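PDB 4BQH: Udp-n-acetylglucosamine pyrophosphorylase from Trypanosoma brucei, which probably catalyses the formation of UDP-N-acetylglucosamine and diphosphate from UTP and N-acetylglucosamine 1-phosphate. Local coordinates for residues Arg373-Lys385 against Gly396-Phe409. Sequence-based numbering, arbitrary orientation.
Sequences RMKSFTQYHAARK and GIKLEAFLFDLFRF. With 9VU ((3S)-3-[2-(1,3-benzodioxol-5-yl)-2-oxidanylidene-ethyl]-4-bromanyl-5-methyl-3-oxidanyl-1H-indol-2-one), chain C.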
ATOM      1  N   ARG A 373      -2.760  13.403 -15.796  1.00 13.13           N
ATOM      2  CA  ARG A 373      -2.751  14.702 -15.100  1.00 12.73           C
ATOM      3  C   ARG A 373      -1.444  14.953 -14.381  1.00 12.81           C
ATOM      4  O   ARG A 373      -0.968  16.086 -14.316  1.00 12.36           O
ATOM      5  CB  ARG A 373      -3.874  14.807 -14.079  1.00 13.10           C
ATOM      6  CG  ARG A 373      -5.274  14.833 -14.677  1.00 13.36           C
ATOM      7  CD  ARG A 373      -5.614  16.112 -15.481  1.00 14.29           C
ATOM      8  NE  ARG A 373      -6.942  15.865 -16.001  1.00 14.91           N
ATOM      9  CZ  ARG A 373      -7.218  15.185 -17.113  1.00 15.40           C
ATOM     10  NH1 ARG A 373      -6.254  14.783 -17.943  1.00 16.28           N
ATOM     11  NH2 ARG A 373      -8.484  14.954 -17.417  1.00 17.16           N
ATOM     12  N   MET A 374      -0.857  13.901 -13.821  1.00 12.16           N
ATOM     13  CA  MET A 374       0.316  14.126 -12.985  1.00 12.11           C
ATOM     14  C   MET A 374       1.529  14.631 -13.764  1.00 11.93           C
ATOM     15  O   MET A 374       2.352  15.330 -13.202  1.00 12.04           O
ATOM     16  CB  MET A 374       0.677  12.898 -12.160  1.00 12.20           C
ATOM     17  CG  MET A 374       1.508  13.252 -10.919  1.00 12.62           C
ATOM     18  SD  MET A 374       1.924  11.722 -10.056  1.00 12.87           S
ATOM     19  CE  MET A 374       2.809  12.453  -8.683  1.00 12.32           C
ATOM     20  N   LYS A 375       1.622  14.292 -15.049  1.00 12.06           N
ATOM     21  CA  LYS A 375       2.733  14.771 -15.879  1.00 12.81           C
ATOM     22  C   LYS A 375       2.870  16.293 -15.898  1.00 12.71           C
ATOM     23  O   LYS A 375       3.953  16.779 -16.114  1.00 13.17           O
ATOM     24  CB  LYS A 375       2.628  14.234 -17.304  1.00 13.88           C
ATOM     25  CG  LYS A 375       2.771  12.718 -17.354  1.00 15.82           C
ATOM     26  CD  LYS A 375       2.949  12.191 -18.768  1.00 18.51           C
ATOM     27  CE  LYS A 375       4.404  12.287 -19.207  1.00 19.35           C
ATOM     28  NZ  LYS A 375       4.621  11.438 -20.414  1.00 20.42           N
ATOM     29  N   SER A 376       1.780  17.032 -15.692  1.00 12.98           N
ATOM     30  CA  SER A 376       1.887  18.499 -15.634  1.00 14.03           C
ATOM     31  C   SER A 376       1.633  19.050 -14.246  1.00 14.78           C
ATOM     32  O   SER A 376       1.530  20.262 -14.058  1.00 16.47           O
ATOM     33  CB  SER A 376       0.960  19.149 -16.667  1.00 15.60           C
ATOM     34  OG  SER A 376      -0.418  18.937 -16.355  1.00 17.25           O
ATOM     35  N   PHE A 377       1.572  18.167 -13.257  1.00 12.82           N
ATOM     36  CA  PHE A 377       1.195  18.547 -11.898  1.00 12.64           C
ATOM     37  C   PHE A 377       2.452  19.016 -11.174  1.00 12.36           C
ATOM     38  O   PHE A 377       3.498  18.356 -11.264  1.00 12.44           O
ATOM     39  CB  PHE A 377       0.615  17.301 -11.207  1.00 12.54           C
ATOM     40  CG  PHE A 377       0.306  17.479  -9.752  1.00 13.26           C
ATOM     41  CD1 PHE A 377      -0.916  18.001  -9.348  1.00 14.57           C
ATOM     42  CD2 PHE A 377       1.203  17.036  -8.791  1.00 13.78           C
ATOM     43  CE1 PHE A 377      -1.221  18.136  -7.986  1.00 15.50           C
ATOM     44  CE2 PHE A 377       0.917  17.175  -7.428  1.00 14.17           C
ATOM     45  CZ  PHE A 377      -0.290  17.720  -7.031  1.00 14.34           C
ATOM     46  N   THR A 378       2.347  20.125 -10.441  1.00 11.84           N
ATOM     47  CA  THR A 378       3.545  20.718  -9.850  1.00 12.31           C
ATOM     48  C   THR A 378       3.448  20.976  -8.364  1.00 12.30           C
ATOM     49  O   THR A 378       4.405  21.494  -7.793  1.00 12.51           O
ATOM     50  CB  THR A 378       3.908  22.062 -10.527  1.00 12.93           C
ATOM     51  OG1 THR A 378       2.745  22.881 -10.538  1.00 13.75           O
ATOM     52  CG2 THR A 378       4.385  21.840 -11.955  1.00 13.50           C
ATOM     53  N   GLN A 379       2.330  20.590  -7.745  1.00 11.80           N
ATOM     54  CA  GLN A 379       2.094  20.841  -6.305  1.00 13.42           C
ATOM     55  C   GLN A 379       2.602  19.720  -5.406  1.00 12.14           C
ATOM     56  O   GLN A 379       1.836  19.054  -4.690  1.00 12.14           O
ATOM     57  CB  GLN A 379       0.608  21.158  -6.072  1.00 16.35           C
ATOM     58  CG  GLN A 379       0.197  22.396  -6.860  1.00 19.85           C
ATOM     59  CD  GLN A 379      -1.175  22.931  -6.489  1.00 23.68           C
ATOM     60  OE1 GLN A 379      -1.949  22.282  -5.773  1.00 26.57           O
ATOM     61  NE2 GLN A 379      -1.488  24.130  -6.980  1.00 27.11           N
ATOM     62  N   TYR A 380       3.917  19.530  -5.420  1.00 11.49           N
ATOM     63  CA  TYR A 380       4.521  18.513  -4.553  1.00 11.33           C
ATOM     64  C   TYR A 380       4.742  19.087  -3.163  1.00 11.74           C
ATOM     65  O   TYR A 380       4.562  20.299  -2.932  1.00 11.73           O
ATOM     66  CB  TYR A 380       5.863  18.032  -5.142  1.00 11.17           C
ATOM     67  CG  TYR A 380       5.787  17.076  -6.320  1.00 10.92           C
ATOM     68  CD1 TYR A 380       5.039  17.385  -7.466  1.00 11.71           C
ATOM     69  CD2 TYR A 380       6.517  15.887  -6.317  1.00 10.83           C
ATOM     70  CE1 TYR A 380       5.014  16.534  -8.568  1.00 11.05           C
ATOM     71  CE2 TYR A 380       6.482  15.024  -7.402  1.00 10.94           C
ATOM     72  CZ  TYR A 380       5.738  15.353  -8.527  1.00 10.95           C
ATOM     73  OH  TYR A 380       5.712  14.521  -9.615  1.00 11.22           O
ATOM     74  N   HIS A 381       5.137  18.212  -2.241  1.00 12.05           N
ATOM     75  CA  HIS A 381       5.421  18.588  -0.866  1.00 12.57           C
ATOM     76  C   HIS A 381       6.915  18.750  -0.702  1.00 12.38           C
ATOM     77  O   HIS A 381       7.674  17.781  -0.843  1.00 12.45           O
ATOM     78  CB  HIS A 381       4.909  17.498   0.063  1.00 13.49           C
ATOM     79  CG  HIS A 381       3.418  17.314   0.018  1.00 14.56           C
ATOM     80  ND1 HIS A 381       2.795  16.609  -0.962  1.00 15.22           N
ATOM     81  CD2 HIS A 381       2.423  17.745   0.885  1.00 15.59           C
ATOM     82  CE1 HIS A 381       1.468  16.608  -0.745  1.00 14.74           C
ATOM     83  NE2 HIS A 381       1.232  17.300   0.389  1.00 17.82           N
ATOM     84  N   ALA A 382       7.355  19.978  -0.432  1.00 12.42           N
ATOM     85  CA  ALA A 382       8.786  20.281  -0.321  1.00 12.48           C
ATOM     86  C   ALA A 382       9.185  20.295   1.146  1.00 13.06           C
ATOM     87  O   ALA A 382       8.430  20.792   2.011  1.00 14.34           O
ATOM     88  CB  ALA A 382       9.079  21.642  -0.944  1.00 12.62           C
ATOM     89  N   ALA A 383      10.350  19.751   1.450  1.00 13.52           N
ATOM     90  CA  ALA A 383      10.870  19.782   2.809  1.00 14.55           C
ATOM     91  C   ALA A 383      12.360  20.113   2.759  1.00 15.64           C
ATOM     92  O   ALA A 383      13.056  19.647   1.872  1.00 14.98           O
ATOM     93  CB  ALA A 383      10.648  18.437   3.509  1.00 15.59           C
ATOM     94  N   ARG A 384      12.821  20.942   3.698  1.00 17.22           N
ATOM     95  CA  ARG A 384      14.249  21.243   3.853  1.00 19.81           C
ATOM     96  C   ARG A 384      14.863  20.186   4.731  1.00 18.92           C
ATOM     97  O   ARG A 384      14.339  19.885   5.804  1.00 19.11           O
ATOM     98  CB  ARG A 384      14.477  22.621   4.508  1.00 23.63           C
ATOM     99  CG  ARG A 384      13.909  23.802   3.757  1.00 28.28           C
ATOM    100  CD  ARG A 384      12.743  24.443   4.511  1.00 36.55           C
ATOM    101  NE  ARG A 384      11.927  25.280   3.620  1.00 41.72           N
ATOM    102  CZ  ARG A 384      12.078  26.593   3.448  1.00 46.26           C
ATOM    103  NH1 ARG A 384      13.010  27.267   4.120  1.00 47.76           N
ATOM    104  NH2 ARG A 384      11.285  27.236   2.600  1.00 48.68           N
ATOM    105  N   LYS A 385      15.977  19.619   4.279  1.00 17.82           N
ATOM    106  CA  LYS A 385      16.598  18.480   4.931  1.00 18.60           C
ATOM    107  C   LYS A 385      18.108  18.649   4.906  1.00 18.14           C
ATOM    108  O   LYS A 385      18.649  19.269   3.997  1.00 16.48           O
ATOM    109  CB  LYS A 385      16.250  17.189   4.189  1.00 21.49           C
ATOM    110  CG  LYS A 385      14.784  16.807   4.162  1.00 24.11           C
ATOM    111  CD  LYS A 385      14.408  16.017   5.405  1.00 27.71           C
ATOM    112  CE  LYS A 385      12.906  15.795   5.468  1.00 29.18           C
ATOM    113  NZ  LYS A 385      12.494  15.482   6.866  1.00 32.93           N
ATOM    114  N   GLY A 396      19.298  20.930   1.641  1.00 13.93           N
ATOM    115  CA  GLY A 396      18.670  20.808   0.321  1.00 13.18           C
ATOM    116  C   GLY A 396      17.176  20.606   0.449  1.00 13.32           C
ATOM    117  O   GLY A 396      16.655  20.487   1.555  1.00 13.64           O
ATOM    118  N   ILE A 397      16.509  20.540  -0.697  1.00 12.08           N
ATOM    119  CA  ILE A 397      15.044  20.400  -0.736  1.00 11.85           C
ATOM    120  C   ILE A 397      14.720  19.014  -1.280  1.00 12.17           C
ATOM    121  O   ILE A 397      15.212  18.643  -2.346  1.00 12.47           O
ATOM    122  CB  ILE A 397      14.387  21.474  -1.628  1.00 12.02           C
ATOM    123  CG1 ILE A 397      14.738  22.898  -1.138  1.00 12.37           C
ATOM    124  CG2 ILE A 397      12.860  21.258  -1.682  1.00 11.63           C
ATOM    125  CD1 ILE A 397      14.254  23.206   0.273  1.00 13.01           C
ATOM    126  N   LYS A 398      13.899  18.267  -0.542  1.00 11.63           N
ATOM    127  CA  LYS A 398      13.364  16.976  -1.019  1.00 12.75           C
ATOM    128  C   LYS A 398      11.904  17.169  -1.398  1.00 11.88           C
ATOM    129  O   LYS A 398      11.207  17.987  -0.798  1.00 12.76           O
ATOM    130  CB  LYS A 398      13.546  15.888   0.038  1.00 13.88           C
ATOM    131  CG  LYS A 398      15.012  15.586   0.322  1.00 16.31           C
ATOM    132  CD  LYS A 398      15.161  14.266   1.086  1.00 18.57           C
ATOM    133  CE  LYS A 398      16.630  13.899   1.308  1.00 20.63           C
ATOM    134  NZ  LYS A 398      16.740  12.682   2.181  1.00 22.28           N
ATOM    135  N   LEU A 399      11.459  16.476  -2.437  1.00 11.02           N
ATOM    136  CA  LEU A 399      10.115  16.689  -2.964  1.00 10.39           C
ATOM    137  C   LEU A 399       9.364  15.387  -2.918  1.00 10.38           C
ATOM    138  O   LEU A 399       9.899  14.368  -3.321  1.00 10.23           O
ATOM    139  CB  LEU A 399      10.196  17.158  -4.418  1.00 10.47           C
ATOM    140  CG  LEU A 399      10.846  18.534  -4.593  1.00 10.71           C
ATOM    141  CD1 LEU A 399      11.161  18.743  -6.073  1.00 11.25           C
ATOM    142  CD2 LEU A 399       9.929  19.641  -4.088  1.00 11.05           C
ATOM    143  N   GLU A 400       8.117  15.414  -2.458  1.00 10.53           N
ATOM    144  CA  GLU A 400       7.337  14.171  -2.394  1.00 10.86           C
ATOM    145  C   GLU A 400       5.946  14.387  -2.963  1.00 10.22           C
ATOM    146  O   GLU A 400       5.408  15.487  -2.895  1.00 10.17           O
ATOM    147  CB  GLU A 400       7.235  13.659  -0.935  1.00 12.54           C
ATOM    148  CG  GLU A 400       8.577  13.161  -0.377  1.00 15.10           C
ATOM    149  CD  GLU A 400       8.514  12.700   1.084  1.00 19.18           C
ATOM    150  OE1 GLU A 400       7.542  13.015   1.801  1.00 22.40           O
ATOM    151  OE2 GLU A 400       9.470  12.032   1.540  1.00 21.91           O
ATOM    152  N   ALA A 401       5.365  13.330  -3.524  1.00  9.86           N
ATOM    153  CA  ALA A 401       3.943  13.373  -3.835  1.00  9.52           C
ATOM    154  C   ALA A 401       3.295  12.058  -3.433  1.00  9.41           C
ATOM    155  O   ALA A 401       3.949  11.012  -3.405  1.00  9.56           O
ATOM    156  CB  ALA A 401       3.697  13.673  -5.319  1.00  9.96           C
ATOM    157  N   PHE A 402       2.004  12.128  -3.107  1.00 10.20           N
ATOM    158  CA  PHE A 402       1.262  10.966  -2.583  1.00 10.57           C
ATOM    159  C   PHE A 402       0.031  10.699  -3.421  1.00 10.87           C
ATOM    160  O   PHE A 402      -0.435  11.595  -4.143  1.00 10.16           O
ATOM    161  CB  PHE A 402       0.862  11.238  -1.127  1.00 11.75           C
ATOM    162  CG  PHE A 402       2.030  11.596  -0.294  1.00 12.67           C
ATOM    163  CD1 PHE A 402       2.934  10.605   0.094  1.00 13.87           C
ATOM    164  CD2 PHE A 402       2.317  12.924  -0.018  1.00 13.87           C
ATOM    165  CE1 PHE A 402       4.078  10.942   0.796  1.00 14.68           C
ATOM    166  CE2 PHE A 402       3.460  13.266   0.714  1.00 15.14           C
ATOM    167  CZ  PHE A 402       4.339  12.270   1.116  1.00 14.48           C
ATOM    168  N   LEU A 403      -0.482   9.473  -3.352  1.00 10.67           N
ATOM    169  CA  LEU A 403      -1.684   9.127  -4.067  1.00 11.66           C
ATOM    170  C   LEU A 403      -2.755  10.189  -3.819  1.00 10.93           C
ATOM    171  O   LEU A 403      -3.379  10.662  -4.772  1.00 10.18           O
ATOM    172  CB  LEU A 403      -2.168   7.728  -3.658  1.00 13.95           C
ATOM    173  CG  LEU A 403      -1.271   6.674  -4.314  1.00 15.93           C
ATOM    174  CD1 LEU A 403      -1.045   5.482  -3.417  1.00 16.75           C
ATOM    175  CD2 LEU A 403      -1.929   6.264  -5.599  1.00 18.03           C
ATOM    176  N   PHE A 404      -2.909  10.617  -2.566  1.00 10.83           N
ATOM    177  CA  PHE A 404      -3.981  11.577  -2.230  1.00 10.68           C
ATOM    178  C   PHE A 404      -3.857  12.929  -2.918  1.00 10.61           C
ATOM    179  O   PHE A 404      -4.832  13.654  -3.013  1.00 10.46           O
ATOM    180  CB  PHE A 404      -4.211  11.756  -0.708  1.00 11.38           C
ATOM    181  CG  PHE A 404      -3.051  12.388   0.044  1.00 12.16           C
ATOM    182  CD1 PHE A 404      -2.747  13.753  -0.103  1.00 12.19           C
ATOM    183  CD2 PHE A 404      -2.283  11.619   0.929  1.00 12.54           C
ATOM    184  CE1 PHE A 404      -1.681  14.328   0.577  1.00 13.36           C
ATOM    185  CE2 PHE A 404      -1.222  12.212   1.637  1.00 13.21           C
ATOM    186  CZ  PHE A 404      -0.931  13.561   1.465  1.00 12.72           C
ATOM    187  N   ASP A 405      -2.670  13.274  -3.406  1.00 10.21           N
ATOM    188  CA  ASP A 405      -2.523  14.554  -4.111  1.00 10.03           C
ATOM    189  C   ASP A 405      -3.295  14.534  -5.427  1.00  9.92           C
ATOM    190  O   ASP A 405      -3.610  15.591  -5.986  1.00  9.99           O
ATOM    191  CB  ASP A 405      -1.035  14.827  -4.392  1.00 10.75           C
ATOM    192  CG  ASP A 405      -0.269  15.245  -3.143  1.00 11.35           C
ATOM    193  OD1 ASP A 405      -0.729  16.162  -2.405  1.00 11.19           O
ATOM    194  OD2 ASP A 405       0.830  14.699  -2.922  1.00 12.10           O
ATOM    195  N   LEU A 406      -3.568  13.330  -5.939  1.00  9.50           N
ATOM    196  CA  LEU A 406      -4.278  13.215  -7.211  1.00  9.73           C
ATOM    197  C   LEU A 406      -5.788  13.011  -7.058  1.00  9.60           C
ATOM    198  O   LEU A 406      -6.509  12.962  -8.070  1.00  9.68           O
ATOM    199  CB  LEU A 406      -3.680  12.081  -8.061  1.00 10.11           C
ATOM    200  CG  LEU A 406      -2.295  12.359  -8.694  1.00 10.68           C
ATOM    201  CD1 LEU A 406      -2.284  13.533  -9.658  1.00 10.70           C
ATOM    202  CD2 LEU A 406      -1.278  12.580  -7.599  1.00 11.06           C
ATOM    203  N   PHE A 407      -6.281  12.871  -5.831  1.00  9.28           N
ATOM    204  CA  PHE A 407      -7.710  12.570  -5.693  1.00  9.69           C
ATOM    205  C   PHE A 407      -8.598  13.734  -6.140  1.00 10.01           C
ATOM    206  O   PHE A 407      -9.773  13.534  -6.432  1.00  9.78           O
ATOM    207  CB  PHE A 407      -8.087  12.160  -4.263  1.00  9.35           C
ATOM    208  CG  PHE A 407      -7.422  10.888  -3.801  1.00  9.35           C
ATOM    209  CD1 PHE A 407      -6.965   9.953  -4.710  1.00  9.80           C
ATOM    210  CD2 PHE A 407      -7.324  10.615  -2.433  1.00  9.64           C
ATOM    211  CE1 PHE A 407      -6.359   8.767  -4.267  1.00  9.74           C
ATOM    212  CE2 PHE A 407      -6.719   9.450  -1.980  1.00  9.42           C
ATOM    213  CZ  PHE A 407      -6.235   8.537  -2.902  1.00  9.83           C
ATOM    214  N   ARG A 408      -8.037  14.943  -6.175  1.00 11.02           N
ATOM    215  CA  ARG A 408      -8.774  16.115  -6.681  1.00 12.39           C
ATOM    216  C   ARG A 408      -9.278  15.925  -8.126  1.00 12.08           C
ATOM    217  O   ARG A 408     -10.190  16.632  -8.553  1.00 12.06           O
ATOM    218  CB  ARG A 408      -7.876  17.351  -6.609  1.00 14.55           C
ATOM    219  CG  ARG A 408      -6.691  17.282  -7.536  1.00 18.16           C
ATOM    220  CD  ARG A 408      -6.182  18.677  -7.835  1.00 24.41           C
ATOM    221  NE  ARG A 408      -5.051  19.016  -7.005  1.00 30.23           N
ATOM    222  CZ  ARG A 408      -4.410  20.184  -7.079  1.00 32.35           C
ATOM    223  NH1 ARG A 408      -4.792  21.115  -7.956  1.00 34.19           N
ATOM    224  NH2 ARG A 408      -3.392  20.417  -6.278  1.00 29.81           N
ATOM    225  N   PHE A 409      -8.683  14.973  -8.857  1.00 10.99           N
ATOM    226  CA  PHE A 409      -9.054  14.709 -10.251  1.00 11.13           C
ATOM    227  C   PHE A 409     -10.106  13.629 -10.427  1.00 11.33           C
ATOM    228  O   PHE A 409     -10.512  13.347 -11.570  1.00 11.19           O
ATOM    229  CB  PHE A 409      -7.809  14.357 -11.085  1.00 11.76           C
ATOM    230  CG  PHE A 409      -6.768  15.430 -11.063  1.00 12.82           C
ATOM    231  CD1 PHE A 409      -7.009  16.660 -11.682  1.00 13.29           C
ATOM    232  CD2 PHE A 409      -5.556  15.222 -10.417  1.00 12.68           C
ATOM    233  CE1 PHE A 409      -6.044  17.667 -11.653  1.00 14.25           C
ATOM    234  CE2 PHE A 409      -4.586  16.220 -10.359  1.00 12.93           C
ATOM    235  CZ  PHE A 409      -4.830  17.448 -11.001  1.00 13.25           C
TER
HETATM  236  OAN 9VU C1539       8.897  13.567 -14.440  1.00 13.61           O
HETATM  237  CAH 9VU C1539       7.994  12.757 -14.725  1.00 13.99           C
HETATM  238  NAG 9VU C1539       8.059  11.895 -15.744  1.00 14.02           N
HETATM  239  CAC 9VU C1539       6.898  11.188 -15.794  1.00 13.59           C
HETATM  240  CAB 9VU C1539       6.532  10.242 -16.666  1.00 13.80           C
HETATM  241  CAA 9VU C1539       5.280   9.609 -16.620  1.00 14.26           C
HETATM  242  CAF 9VU C1539       4.386  10.012 -15.621  1.00 14.55           C
HETATM  243  CAJ 9VU C1539       3.090   9.398 -15.536  1.00 14.82           C
HETATM  244  CAE 9VU C1539       4.817  11.016 -14.725  1.00 13.97           C
HETATM  245 BRA  9VU C1539       3.601  11.486 -13.344  1.00 15.30          BR
HETATM  246  CAD 9VU C1539       6.049  11.592 -14.807  1.00 13.91           C
HETATM  247  CAI 9VU C1539       6.734  12.628 -14.078  1.00 13.97           C
HETATM  248  OAL 9VU C1539       6.065  13.878 -14.267  1.00 15.78           O
HETATM  249  CAM 9VU C1539       6.791  12.448 -12.537  1.00 13.67           C
HETATM  250  CAO 9VU C1539       7.658  11.256 -12.084  1.00 13.40           C
HETATM  251  OAP 9VU C1539       8.351  10.683 -12.939  1.00 14.80           O
HETATM  252  CAQ 9VU C1539       7.657  10.913 -10.699  1.00 13.19           C
HETATM  253  CAV 9VU C1539       6.695  11.383  -9.804  1.00 12.82           C
HETATM  254  CAU 9VU C1539       6.721  11.055  -8.500  1.00 12.68           C
HETATM  255  OAY 9VU C1539       5.854  11.418  -7.509  1.00 12.32           O
HETATM  256  CAX 9VU C1539       6.588  11.130  -6.287  1.00 11.89           C
HETATM  257  OAW 9VU C1539       7.449  10.049  -6.666  1.00 11.82           O
HETATM  258  CAT 9VU C1539       7.653  10.240  -8.006  1.00 12.53           C
HETATM  259  CAS 9VU C1539       8.604   9.734  -8.808  1.00 12.63           C
HETATM  260  CAR 9VU C1539       8.621  10.047 -10.167  1.00 13.19           C
HETATM  261  O   HOH W   1      -0.531  18.942  -3.466  1.00 21.86           O
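Met-374 and Tyr-380 close on the methyl group of Ala-401 at the tightly packed centre of this contact. Met-374 CE lies 3.7 Å from Ala-401 CB, which sits over one face of the Tyr-380 ring as a CH-pi contact, 20° off the ring normal. CG of Met-374 is anti to its backbone N (chi1 -158°) and the chain beyond is extended, laying CB against Leu-406 CD1 and bringing CE to 3.4 Å from the dioxole oxygen OAY of the inhibitor 9VU. The bromine of 9VU rests on the same methionine, 3.5 Å from CB of Met-374, while Tyr-380 OH touches the ligand's linker and benzodioxole carbons. Further along, the Phe-409 ring is sandwiched between CB of Arg-373, centred over one face at 4.0 Å from the ring centroid, and CG of its neighbour Arg-408; the Arg-373 guanidinium reaches on to a salt bridge with Glu-412. Phe-377 meets the Arg-408 guanidinium, its CE1 over the guanidinium face and NH2 at the ring edge, their planes 84° apart. Where strand 381-387 begins, Phe-402 points its edge at the face of His-381, and Phe-404 completes the aromatic cluster. Asp-405 OD2 accepts the Phe-402 backbone N-H at 2.8 Å, while a water donates to both Asp-405 OD1 and Gln-379 O. Toward Lys-385 the hairpin is looser and more open to solvent: Lys-385 CG only brushes Lys-398 CD at 4.0 Å, and exposed Arg-384 turns to Glu-218. Backbone bonds do most of the joining along the strands, from the nearly straight one of His-381 N to Glu-400 O beside the packed centre to the reciprocal pair between Lys-385 and Gly-396 at the looser end. The result is a two-stranded antiparallel beta hairpin, 381-387 with 394-400, whose base lines the allosteric inhibitor pocket of this UDPGP-family, GT-A-type pyrophosphorylase.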